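Endo-beta-mannanase (Opitutaceae bacterium TAV5, PDB 7BOB) probably releases mannose from the ends of beta-1,4-linked manno-oligosaccharides, as a homotrimeric exo-beta-1,4-mannosidase of glycoside hydrolase family 5 active in the termite hindgut. Local coordinates at residues I429-G432 with D433-L436; L387-P390 with R391-H395; L460-W463 with V464-G468. One frame throughout, in Å; residues are numbered along the deposited sequence.

Interaction 1. Residues I429-G432 with D433-L436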
ATOM      1  N   ILE A 429      16.396 -16.980 -23.682  1.00 48.12           N
ATOM      2  CA  ILE A 429      16.170 -17.118 -22.248  1.00 50.03           C
ATOM      3  C   ILE A 429      16.835 -18.409 -21.811  1.00 51.46           C
ATOM      4  O   ILE A 429      16.734 -19.425 -22.504  1.00 55.10           O
ATOM      5  CB  ILE A 429      14.664 -17.155 -21.912  1.00 50.26           C
ATOM      6  CG1 ILE A 429      13.947 -15.962 -22.541  1.00 50.80           C
ATOM      7  CG2 ILE A 429      14.428 -17.225 -20.384  1.00 49.24           C
ATOM      8  CD1 ILE A 429      14.252 -14.634 -21.873  1.00 48.20           C
ATOM      9  N   VAL A 430      17.547 -18.368 -20.698  1.00 47.12           N
ATOM     10  CA  VAL A 430      18.154 -19.558 -20.119  1.00 48.40           C
ATOM     11  C   VAL A 430      17.639 -19.682 -18.692  1.00 53.19           C
ATOM     12  O   VAL A 430      17.481 -18.674 -17.989  1.00 54.43           O
ATOM     13  CB  VAL A 430      19.701 -19.495 -20.172  1.00 53.17           C
ATOM     14  CG1 VAL A 430      20.235 -18.264 -19.416  1.00 48.75           C
ATOM     15  CG2 VAL A 430      20.304 -20.770 -19.607  1.00 55.79           C
ATOM     16  N   ARG A 431      17.338 -20.903 -18.273  1.00 52.68           N
ATOM     17  CA  ARG A 431      16.624 -21.130 -17.024  1.00 53.44           C
ATOM     18  C   ARG A 431      17.612 -21.469 -15.917  1.00 53.28           C
ATOM     19  O   ARG A 431      18.387 -22.422 -16.042  1.00 57.78           O
ATOM     20  CB  ARG A 431      15.591 -22.245 -17.187  1.00 54.56           C
ATOM     21  CG  ARG A 431      14.415 -21.848 -18.055  1.00 56.69           C
ATOM     22  CD  ARG A 431      13.432 -23.016 -18.287  1.00 56.42           C
ATOM     23  NE  ARG A 431      13.121 -23.728 -17.051  1.00 52.13           N
ATOM     24  CZ  ARG A 431      12.261 -24.743 -16.980  1.00 59.73           C
ATOM     25  NH1 ARG A 431      11.633 -25.163 -18.075  1.00 52.90           N
ATOM     26  NH2 ARG A 431      12.033 -25.343 -15.820  1.00 56.94           N
ATOM     27  N   GLY A 432      17.587 -20.690 -14.840  1.00 51.35           N
ATOM     28  CA  GLY A 432      18.438 -20.951 -13.691  1.00 49.84           C
ATOM     29  C   GLY A 432      17.998 -22.092 -12.792  1.00 54.75           C
ATOM     30  O   GLY A 432      18.777 -22.526 -11.940  1.00 58.88           O
ATOM     31  N   ASP A 433      16.763 -22.566 -12.931  1.00 56.13           N
ATOM     32  CA  ASP A 433      16.292 -23.744 -12.211  1.00 58.81           C
ATOM     33  C   ASP A 433      16.596 -25.047 -12.955  1.00 62.11           C
ATOM     34  O   ASP A 433      16.089 -26.101 -12.562  1.00 63.84           O
ATOM     35  CB  ASP A 433      14.785 -23.633 -11.955  1.00 52.86           C
ATOM     36  CG  ASP A 433      13.977 -23.830 -13.230  1.00 60.52           C
ATOM     37  OD1 ASP A 433      12.803 -24.274 -13.150  1.00 66.28           O
ATOM     38  OD2 ASP A 433      14.538 -23.550 -14.317  1.00 60.65           O
ATOM     39  N   GLN A 434      17.394 -24.999 -14.018  1.00 56.82           N
ATOM     40  CA  GLN A 434      17.825 -26.200 -14.712  1.00 62.63           C
ATOM     41  C   GLN A 434      19.322 -26.117 -14.952  1.00 64.96           C
ATOM     42  O   GLN A 434      19.869 -25.012 -15.029  1.00 65.91           O
ATOM     43  CB  GLN A 434      17.093 -26.371 -16.053  1.00 60.54           C
ATOM     44  CG  GLN A 434      15.640 -26.782 -15.882  1.00 61.85           C
ATOM     45  CD  GLN A 434      14.880 -26.815 -17.180  1.00 62.32           C
ATOM     46  OE1 GLN A 434      15.328 -26.273 -18.190  1.00 63.39           O
ATOM     47  NE2 GLN A 434      13.711 -27.450 -17.163  1.00 62.55           N
ATOM     48  N   PRO A 435      20.013 -27.259 -15.073  1.00 65.80           N
ATOM     49  CA  PRO A 435      21.467 -27.213 -15.289  1.00 62.99           C
ATOM     50  C   PRO A 435      21.804 -26.296 -16.459  1.00 64.60           C
ATOM     51  O   PRO A 435      21.025 -26.143 -17.400  1.00 62.08           O
ATOM     52  CB  PRO A 435      21.833 -28.675 -15.573  1.00 64.84           C
ATOM     53  CG  PRO A 435      20.736 -29.480 -14.894  1.00 63.95           C
ATOM     54  CD  PRO A 435      19.490 -28.644 -15.027  1.00 64.10           C
ATOM     55  N   LEU A 436      22.927 -25.631 -16.365  1.00 66.62           N
ATOM     56  CA  LEU A 436      23.110 -24.661 -17.435  1.00 65.11           C
ATOM     57  C   LEU A 436      23.611 -25.353 -18.705  1.00 65.61           C
ATOM     58  O   LEU A 436      24.473 -26.236 -18.640  1.00 67.35           O
ATOM     59  CB  LEU A 436      24.086 -23.563 -17.012  1.00 61.19           C
ATOM     60  CG  LEU A 436      23.553 -22.515 -16.025  1.00 63.90           C
ATOM     61  CD1 LEU A 436      24.643 -21.495 -15.679  1.00 58.42           C
ATOM     62  CD2 LEU A 436      22.318 -21.812 -16.560  1.00 57.09           C
TER
HETATM   63  O   HOH W   1      19.296 -23.925 -18.129  1.00 61.62           O
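Arg431 grips the carboxylate of Asp433 side-on. Its NE meets Asp433 OD2 at 3.1 Å and its NH2 meets Asp433 OD1 at 3.0 Å. Both bonds are fairly straight. Both acceptors lie near the guanidinium plane and are approached on the syn side. A bend of the Arg431 chain at chi3 (46°) brings the head round to its neighbour two residues on. The third nitrogen, Arg431 NH1, is satisfied by the carbonyl of Ala273. The guanidinium thus has partners on all three nitrogens, which should fix its rotation about the CD-NE bond. The amide of Gln434 lies over one face, with Gln434 CD 3.3 Å from Arg431 CZ and the planes 21° apart. This is stacking: Gln434 NE2 and the guanidinium nitrogens are all donors. The backbone closes the turn loosely. Gln434 N gives Arg431 O a weak bond of 3.4 Å. A water is placed to donate to Arg431 O (2.7 Å) and Pro435 O (2.9 Å). It has more acceptors in reach than protons, so the two need not be served at once. Farther along, Leu436 N is bound by Glu459. The apolar side is small: Val430 CG2 touches Leu436 CD2 at 3.8 Å. The arrangement is a type I beta turn, Arg431 to Gln434, whose first and third residues are joined by a side-chain salt bridge. It leads out of strand 427-431, at the edge of the C-terminal domain's mixed sheet.

Interaction 2. Residues L387-P390 with R391-H395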
ATOM      1  N   LEU A 387      19.240 -14.076 -21.659  1.00 50.80           N
ATOM      2  CA  LEU A 387      18.902 -13.444 -20.391  1.00 51.14           C
ATOM      3  C   LEU A 387      18.636 -14.513 -19.335  1.00 51.64           C
ATOM      4  O   LEU A 387      18.010 -15.539 -19.618  1.00 46.16           O
ATOM      5  CB  LEU A 387      17.676 -12.553 -20.563  1.00 51.40           C
ATOM      6  CG  LEU A 387      17.793 -11.430 -21.591  1.00 48.48           C
ATOM      7  CD1 LEU A 387      16.411 -10.834 -21.867  1.00 50.46           C
ATOM      8  CD2 LEU A 387      18.755 -10.367 -21.083  1.00 51.84           C
ATOM      9  N   TYR A 388      19.118 -14.274 -18.115  1.00 48.23           N
ATOM     10  CA  TYR A 388      19.056 -15.267 -17.044  1.00 45.56           C
ATOM     11  C   TYR A 388      17.696 -15.197 -16.342  1.00 48.18           C
ATOM     12  O   TYR A 388      17.343 -14.160 -15.773  1.00 47.84           O
ATOM     13  CB  TYR A 388      20.197 -15.039 -16.053  1.00 46.55           C
ATOM     14  CG  TYR A 388      20.304 -16.080 -14.962  1.00 49.50           C
ATOM     15  CD1 TYR A 388      19.822 -15.819 -13.680  1.00 50.77           C
ATOM     16  CD2 TYR A 388      20.882 -17.317 -15.202  1.00 48.40           C
ATOM     17  CE1 TYR A 388      19.911 -16.761 -12.671  1.00 48.26           C
ATOM     18  CE2 TYR A 388      20.991 -18.263 -14.193  1.00 48.73           C
ATOM     19  CZ  TYR A 388      20.498 -17.976 -12.934  1.00 48.99           C
ATOM     20  OH  TYR A 388      20.585 -18.896 -11.920  1.00 51.15           O
ATOM     21  N   TRP A 389      16.925 -16.300 -16.414  1.00 46.75           N
ATOM     22  CA  TRP A 389      15.685 -16.468 -15.655  1.00 44.93           C
ATOM     23  C   TRP A 389      16.028 -17.117 -14.319  1.00 48.18           C
ATOM     24  O   TRP A 389      16.557 -18.235 -14.308  1.00 50.02           O
ATOM     25  CB  TRP A 389      14.694 -17.327 -16.443  1.00 44.19           C
ATOM     26  CG  TRP A 389      13.328 -17.573 -15.811  1.00 46.71           C
ATOM     27  CD1 TRP A 389      13.043 -18.436 -14.788  1.00 43.37           C
ATOM     28  CD2 TRP A 389      12.074 -16.969 -16.178  1.00 43.60           C
ATOM     29  NE1 TRP A 389      11.712 -18.412 -14.509  1.00 48.30           N
ATOM     30  CE2 TRP A 389      11.085 -17.531 -15.347  1.00 44.47           C
ATOM     31  CE3 TRP A 389      11.692 -16.026 -17.139  1.00 44.45           C
ATOM     32  CZ2 TRP A 389       9.734 -17.159 -15.414  1.00 44.30           C
ATOM     33  CZ3 TRP A 389      10.337 -15.666 -17.215  1.00 43.78           C
ATOM     34  CH2 TRP A 389       9.383 -16.228 -16.350  1.00 45.32           C
ATOM     35  N   PRO A 390      15.816 -16.447 -13.185  1.00 49.06           N
ATOM     36  CA  PRO A 390      16.355 -16.963 -11.913  1.00 50.34           C
ATOM     37  C   PRO A 390      15.663 -18.248 -11.466  1.00 53.13           C
ATOM     38  O   PRO A 390      14.503 -18.505 -11.802  1.00 53.36           O
ATOM     39  CB  PRO A 390      16.093 -15.816 -10.922  1.00 50.72           C
ATOM     40  CG  PRO A 390      14.961 -15.026 -11.526  1.00 50.69           C
ATOM     41  CD  PRO A 390      15.140 -15.147 -13.033  1.00 48.98           C
ATOM     42  N   ARG A 391      16.386 -19.049 -10.665  1.00 53.39           N
ATOM     43  CA  ARG A 391      15.840 -20.329 -10.205  1.00 51.16           C
ATOM     44  C   ARG A 391      14.540 -20.153  -9.415  1.00 50.18           C
ATOM     45  O   ARG A 391      13.625 -20.966  -9.534  1.00 52.19           O
ATOM     46  CB  ARG A 391      16.871 -21.089  -9.367  1.00 52.69           C
ATOM     47  CG  ARG A 391      16.284 -22.278  -8.590  1.00 52.94           C
ATOM     48  CD  ARG A 391      17.345 -23.069  -7.829  1.00 54.25           C
ATOM     49  NE  ARG A 391      18.255 -23.744  -8.743  1.00 57.71           N
ATOM     50  CZ  ARG A 391      18.026 -24.949  -9.263  1.00 65.09           C
ATOM     51  NH1 ARG A 391      16.926 -25.623  -8.937  1.00 61.21           N
ATOM     52  NH2 ARG A 391      18.902 -25.486 -10.105  1.00 62.37           N
ATOM     53  N   HIS A 392      14.443 -19.127  -8.585  1.00 54.69           N
ATOM     54  CA  HIS A 392      13.215 -18.855  -7.843  1.00 49.36           C
ATOM     55  C   HIS A 392      12.667 -17.531  -8.349  1.00 47.37           C
ATOM     56  O   HIS A 392      13.224 -16.463  -8.065  1.00 46.57           O
ATOM     57  CB  HIS A 392      13.460 -18.820  -6.336  1.00 53.88           C
ATOM     58  CG  HIS A 392      14.266 -19.979  -5.832  1.00 57.83           C
ATOM     59  ND1 HIS A 392      13.700 -21.197  -5.516  1.00 55.77           N
ATOM     60  CD2 HIS A 392      15.597 -20.109  -5.604  1.00 56.32           C
ATOM     61  CE1 HIS A 392      14.646 -22.024  -5.107  1.00 58.14           C
ATOM     62  NE2 HIS A 392      15.806 -21.392  -5.155  1.00 57.92           N
ATOM     63  N   TYR A 393      11.591 -17.611  -9.111  1.00 41.70           N
ATOM     64  CA  TYR A 393      11.027 -16.483  -9.829  1.00 44.33           C
ATOM     65  C   TYR A 393       9.818 -15.881  -9.119  1.00 45.46           C
ATOM     66  O   TYR A 393       9.658 -14.656  -9.109  1.00 47.18           O
ATOM     67  CB  TYR A 393      10.659 -16.931 -11.251  1.00 39.85           C
ATOM     68  CG  TYR A 393      10.251 -15.818 -12.197  1.00 42.76           C
ATOM     69  CD1 TYR A 393       8.935 -15.335 -12.224  1.00 46.16           C
ATOM     70  CD2 TYR A 393      11.170 -15.267 -13.086  1.00 44.54           C
ATOM     71  CE1 TYR A 393       8.562 -14.322 -13.114  1.00 44.76           C
ATOM     72  CE2 TYR A 393      10.816 -14.256 -13.973  1.00 39.38           C
ATOM     73  CZ  TYR A 393       9.524 -13.782 -13.982  1.00 44.33           C
ATOM     74  OH  TYR A 393       9.200 -12.763 -14.861  1.00 43.07           O
ATOM     75  N   TYR A 394       8.979 -16.706  -8.498  1.00 48.75           N
ATOM     76  CA  TYR A 394       7.747 -16.241  -7.881  1.00 46.49           C
ATOM     77  C   TYR A 394       7.935 -16.190  -6.377  1.00 45.89           C
ATOM     78  O   TYR A 394       8.538 -17.092  -5.787  1.00 46.58           O
ATOM     79  CB  TYR A 394       6.570 -17.157  -8.254  1.00 46.38           C
ATOM     80  CG  TYR A 394       6.377 -17.261  -9.755  1.00 45.78           C
ATOM     81  CD1 TYR A 394       5.567 -16.349 -10.435  1.00 46.67           C
ATOM     82  CD2 TYR A 394       7.007 -18.257 -10.497  1.00 47.56           C
ATOM     83  CE1 TYR A 394       5.387 -16.424 -11.809  1.00 41.98           C
ATOM     84  CE2 TYR A 394       6.837 -18.344 -11.885  1.00 46.16           C
ATOM     85  CZ  TYR A 394       6.031 -17.425 -12.527  1.00 46.76           C
ATOM     86  OH  TYR A 394       5.870 -17.484 -13.887  1.00 42.62           O
ATOM     87  N   HIS A 395       7.410 -15.138  -5.757  1.00 45.30           N
ATOM     88  CA  HIS A 395       7.714 -14.865  -4.356  1.00 48.62           C
ATOM     89  C   HIS A 395       6.661 -15.368  -3.373  1.00 48.85           C
ATOM     90  O   HIS A 395       7.013 -15.680  -2.233  1.00 48.64           O
ATOM     91  CB  HIS A 395       7.910 -13.358  -4.143  1.00 47.54           C
ATOM     92  CG  HIS A 395       6.709 -12.536  -4.508  1.00 51.52           C
ATOM     93  ND1 HIS A 395       6.234 -12.448  -5.803  1.00 48.80           N
ATOM     94  CD2 HIS A 395       5.878 -11.779  -3.751  1.00 50.59           C
ATOM     95  CE1 HIS A 395       5.180 -11.651  -5.829  1.00 47.91           C
ATOM     96  NE2 HIS A 395       4.930 -11.251  -4.595  1.00 49.94           N
TER
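Trp389 and Tyr393, four residues apart, lie flat on each other in an offset stack. The Tyr393 ring and the six-membered ring of Trp389 have centroids 3.8 Å apart, and their planes differ by 5°. The packing is tight: Tyr393 CD2 sits 3.2 Å from Trp389 CE2, over the indole face and displaced from its centre. Both side chains have CG anti to the backbone N (chi1 -178° and -171°), which sends the rings to the same place, face against face. Pro390 touches the tyrosine at an edge, with Pro390 CD 4.0 Å from Tyr393 CD2. Tyr394 comes less close, its OH 4.2 Å from Trp389 CZ2, near the indole plane. The other side is looser. Arg391 turns away, and its CB touches the backbone at Pro390 C at 3.7 Å. Its guanidinium reaches Asp455 in a long, weak ion pair. His392 also points away, and both residues are partly exposed. The buried hydroxyls are held across the domain boundary: Tyr393 OH by Val200 O, and Tyr394 OH by Gln199 O and Leu208 N. Phe274 meets Trp389 edge-to-face. The contact is an aromatic cluster at the C-terminal end of parallel strand 385-389, where the alpha/beta domain packs against the (beta/alpha)8 barrel of family 5.

Interaction 3. Residues L460-W463 with V464-G468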
ATOM      1  N   LEU A 460      26.757 -21.212 -12.105  1.00 56.01           N
ATOM      2  CA  LEU A 460      27.285 -20.162 -12.970  1.00 56.32           C
ATOM      3  C   LEU A 460      28.807 -20.204 -13.015  1.00 58.14           C
ATOM      4  O   LEU A 460      29.409 -19.957 -14.067  1.00 57.36           O
ATOM      5  CB  LEU A 460      26.804 -18.795 -12.493  1.00 57.35           C
ATOM      6  CG  LEU A 460      25.384 -18.431 -12.915  1.00 54.44           C
ATOM      7  CD1 LEU A 460      24.815 -17.388 -11.956  1.00 55.54           C
ATOM      8  CD2 LEU A 460      25.388 -17.912 -14.344  1.00 53.71           C
ATOM      9  N   HIS A 461      29.445 -20.531 -11.890  1.00 57.20           N
ATOM     10  CA  HIS A 461      30.904 -20.639 -11.855  1.00 61.79           C
ATOM     11  C   HIS A 461      31.388 -21.733 -12.805  1.00 63.87           C
ATOM     12  O   HIS A 461      32.209 -21.490 -13.699  1.00 64.25           O
ATOM     13  CB  HIS A 461      31.360 -20.907 -10.414  1.00 58.98           C
ATOM     14  CG  HIS A 461      32.834 -21.117 -10.263  1.00 65.86           C
ATOM     15  ND1 HIS A 461      33.710 -20.088  -9.982  1.00 65.70           N
ATOM     16  CD2 HIS A 461      33.588 -22.239 -10.350  1.00 71.37           C
ATOM     17  CE1 HIS A 461      34.938 -20.567  -9.909  1.00 65.74           C
ATOM     18  NE2 HIS A 461      34.893 -21.870 -10.126  1.00 67.81           N
ATOM     19  N   SER A 462      30.847 -22.940 -12.646  1.00 63.44           N
ATOM     20  CA  SER A 462      31.246 -24.064 -13.481  1.00 64.99           C
ATOM     21  C   SER A 462      30.952 -23.801 -14.960  1.00 65.58           C
ATOM     22  O   SER A 462      31.763 -24.139 -15.830  1.00 67.03           O
ATOM     23  CB  SER A 462      30.542 -25.326 -12.986  1.00 59.30           C
ATOM     24  OG  SER A 462      30.390 -26.241 -14.044  1.00 73.74           O
ATOM     25  N   TRP A 463      29.798 -23.202 -15.261  1.00 63.86           N
ATOM     26  CA  TRP A 463      29.519 -22.767 -16.628  1.00 59.19           C
ATOM     27  C   TRP A 463      30.579 -21.786 -17.136  1.00 60.96           C
ATOM     28  O   TRP A 463      31.071 -21.918 -18.267  1.00 61.90           O
ATOM     29  CB  TRP A 463      28.125 -22.136 -16.704  1.00 55.67           C
ATOM     30  CG  TRP A 463      27.784 -21.627 -18.078  1.00 55.61           C
ATOM     31  CD1 TRP A 463      27.358 -22.366 -19.132  1.00 58.61           C
ATOM     32  CD2 TRP A 463      27.839 -20.266 -18.542  1.00 55.37           C
ATOM     33  NE1 TRP A 463      27.145 -21.564 -20.227  1.00 58.91           N
ATOM     34  CE2 TRP A 463      27.428 -20.269 -19.893  1.00 51.93           C
ATOM     35  CE3 TRP A 463      28.177 -19.045 -17.939  1.00 54.83           C
ATOM     36  CZ2 TRP A 463      27.355 -19.107 -20.663  1.00 50.34           C
ATOM     37  CZ3 TRP A 463      28.110 -17.883 -18.708  1.00 54.60           C
ATOM     38  CH2 TRP A 463      27.702 -17.924 -20.057  1.00 57.48           C
ATOM     39  N   VAL A 464      30.943 -20.789 -16.324  1.00 58.64           N
ATOM     40  CA  VAL A 464      31.960 -19.828 -16.756  1.00 60.27           C
ATOM     41  C   VAL A 464      33.302 -20.523 -16.937  1.00 60.67           C
ATOM     42  O   VAL A 464      34.079 -20.180 -17.834  1.00 61.60           O
ATOM     43  CB  VAL A 464      32.063 -18.649 -15.764  1.00 60.18           C
ATOM     44  CG1 VAL A 464      33.268 -17.768 -16.102  1.00 58.33           C
ATOM     45  CG2 VAL A 464      30.773 -17.804 -15.734  1.00 53.48           C
ATOM     46  N   GLU A 465      33.591 -21.509 -16.089  1.00 61.26           N
ATOM     47  CA  GLU A 465      34.868 -22.204 -16.157  1.00 64.04           C
ATOM     48  C   GLU A 465      35.058 -22.923 -17.489  1.00 66.41           C
ATOM     49  O   GLU A 465      36.179 -22.994 -18.003  1.00 68.89           O
ATOM     50  CB  GLU A 465      34.994 -23.194 -15.005  1.00 67.18           C
ATOM     51  CG  GLU A 465      36.065 -22.806 -14.020  1.00 73.95           C
ATOM     52  CD  GLU A 465      36.292 -23.872 -12.969  1.00 84.31           C
ATOM     53  OE1 GLU A 465      37.262 -23.717 -12.186  1.00 84.15           O
ATOM     54  OE2 GLU A 465      35.500 -24.858 -12.938  1.00 80.54           O
ATOM     55  N   GLN A 466      33.980 -23.470 -18.056  1.00 63.55           N
ATOM     56  CA  GLN A 466      34.037 -24.120 -19.355  1.00 65.69           C
ATOM     57  C   GLN A 466      33.926 -23.141 -20.514  1.00 63.70           C
ATOM     58  O   GLN A 466      33.812 -23.583 -21.658  1.00 68.17           O
ATOM     59  CB  GLN A 466      32.933 -25.180 -19.495  1.00 61.51           C
ATOM     60  CG  GLN A 466      32.689 -26.047 -18.281  1.00 62.49           C
ATOM     61  CD  GLN A 466      31.347 -26.799 -18.368  1.00 74.72           C
ATOM     62  OE1 GLN A 466      30.831 -27.048 -19.464  1.00 77.30           O
ATOM     63  NE2 GLN A 466      30.770 -27.140 -17.209  1.00 70.74           N
ATOM     64  N   GLY A 467      33.923 -21.837 -20.266  1.00 60.25           N
ATOM     65  CA  GLY A 467      34.027 -20.875 -21.353  1.00 62.31           C
ATOM     66  C   GLY A 467      32.889 -19.885 -21.462  1.00 59.46           C
ATOM     67  O   GLY A 467      32.925 -19.027 -22.357  1.00 60.11           O
ATOM     68  N   GLY A 468      31.882 -19.947 -20.597  1.00 58.40           N
ATOM     69  CA  GLY A 468      30.804 -18.978 -20.678  1.00 57.56           C
ATOM     70  C   GLY A 468      31.298 -17.558 -20.451  1.00 60.03           C
ATOM     71  O   GLY A 468      32.165 -17.304 -19.610  1.00 56.71           O
TER
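Residues 460-465 are the last part of helix 454-465, which stops there. Val464 N bonds to Leu460 O at 2.9 Å, Glu465 N to His461 O at 2.8 Å, and Gln466 N to Ser462 O at 3.2 Å. Gln466 is the first residue to leave helical angles. Gly467 follows with positive phi (122°), and the pattern becomes a Schellman motif. Gly468 N reaches back to Trp463 O at 3.2 Å, and inside that bond Gly467 N reaches Val464 O. Gly467 takes the positive phi that glycine tolerates easily.

The reversal sets Gly468 against the indole of Trp463. Gly468 CA lies over the six-membered ring, 3.3 Å from its centroid and 12° off the normal, in a close CH-pi contact. Gly468, without a side chain, lets its CA come down on the ring. Trp463 CG stands anti to the backbone N (chi1 178°), which carries the ring along the helix toward the turn. Val464 CG2 meets Trp463 CE3 obliquely at 3.6 Å. The indole NE1 makes a weak bond to Val442 O. The polar side-chain pairs are slacker. Gln466 NE2 gives Ser462 OG a weak bond of 3.3 Å, and Glu465 lies obliquely beside the His461 ring.

Helix 454-465 is the crossover of the beta-alpha-beta unit formed with strands 444-448 and 469-473. Leu460, Trp463 and Val464 rest on Leu470 of the second strand. Two consecutive glycines thus do different work: the first allows the capping turn and the second lays its CA on the indole face. Backbone bonds of Glu465 with Ala548 and of Gly468 with Cys550 tie the same region to its surroundings. The chemistry implies a helix end held by backbone bonds and a close CH-pi contact, while the side-chain bond of Gln466 to Ser462 is weak.

All three contacts belong to the C-terminal alpha/beta domain. Interactions 1 and 2 are centred about 9 Å apart, at the ends of the neighbouring parallel strands 427-431 and 385-389. Probable backbone hydrogen bonds join them: Gly432 N to Trp389 O at 2.7 Å and Val430 O to Trp389 N at 2.9 Å. Interaction 3 is centred about 13 Å from interaction 1. Leu436 bridges the two, with its CD1 3.7 Å from Trp463 CB and 3.9 Å from Leu460 CD2. Interactions 2 and 3 do not touch; their centres are about 19 Å apart and their nearest atoms about 4 Å apart. The barrel contacts of Arg431 and Trp389 place interactions 1 and 2 at the domain boundary.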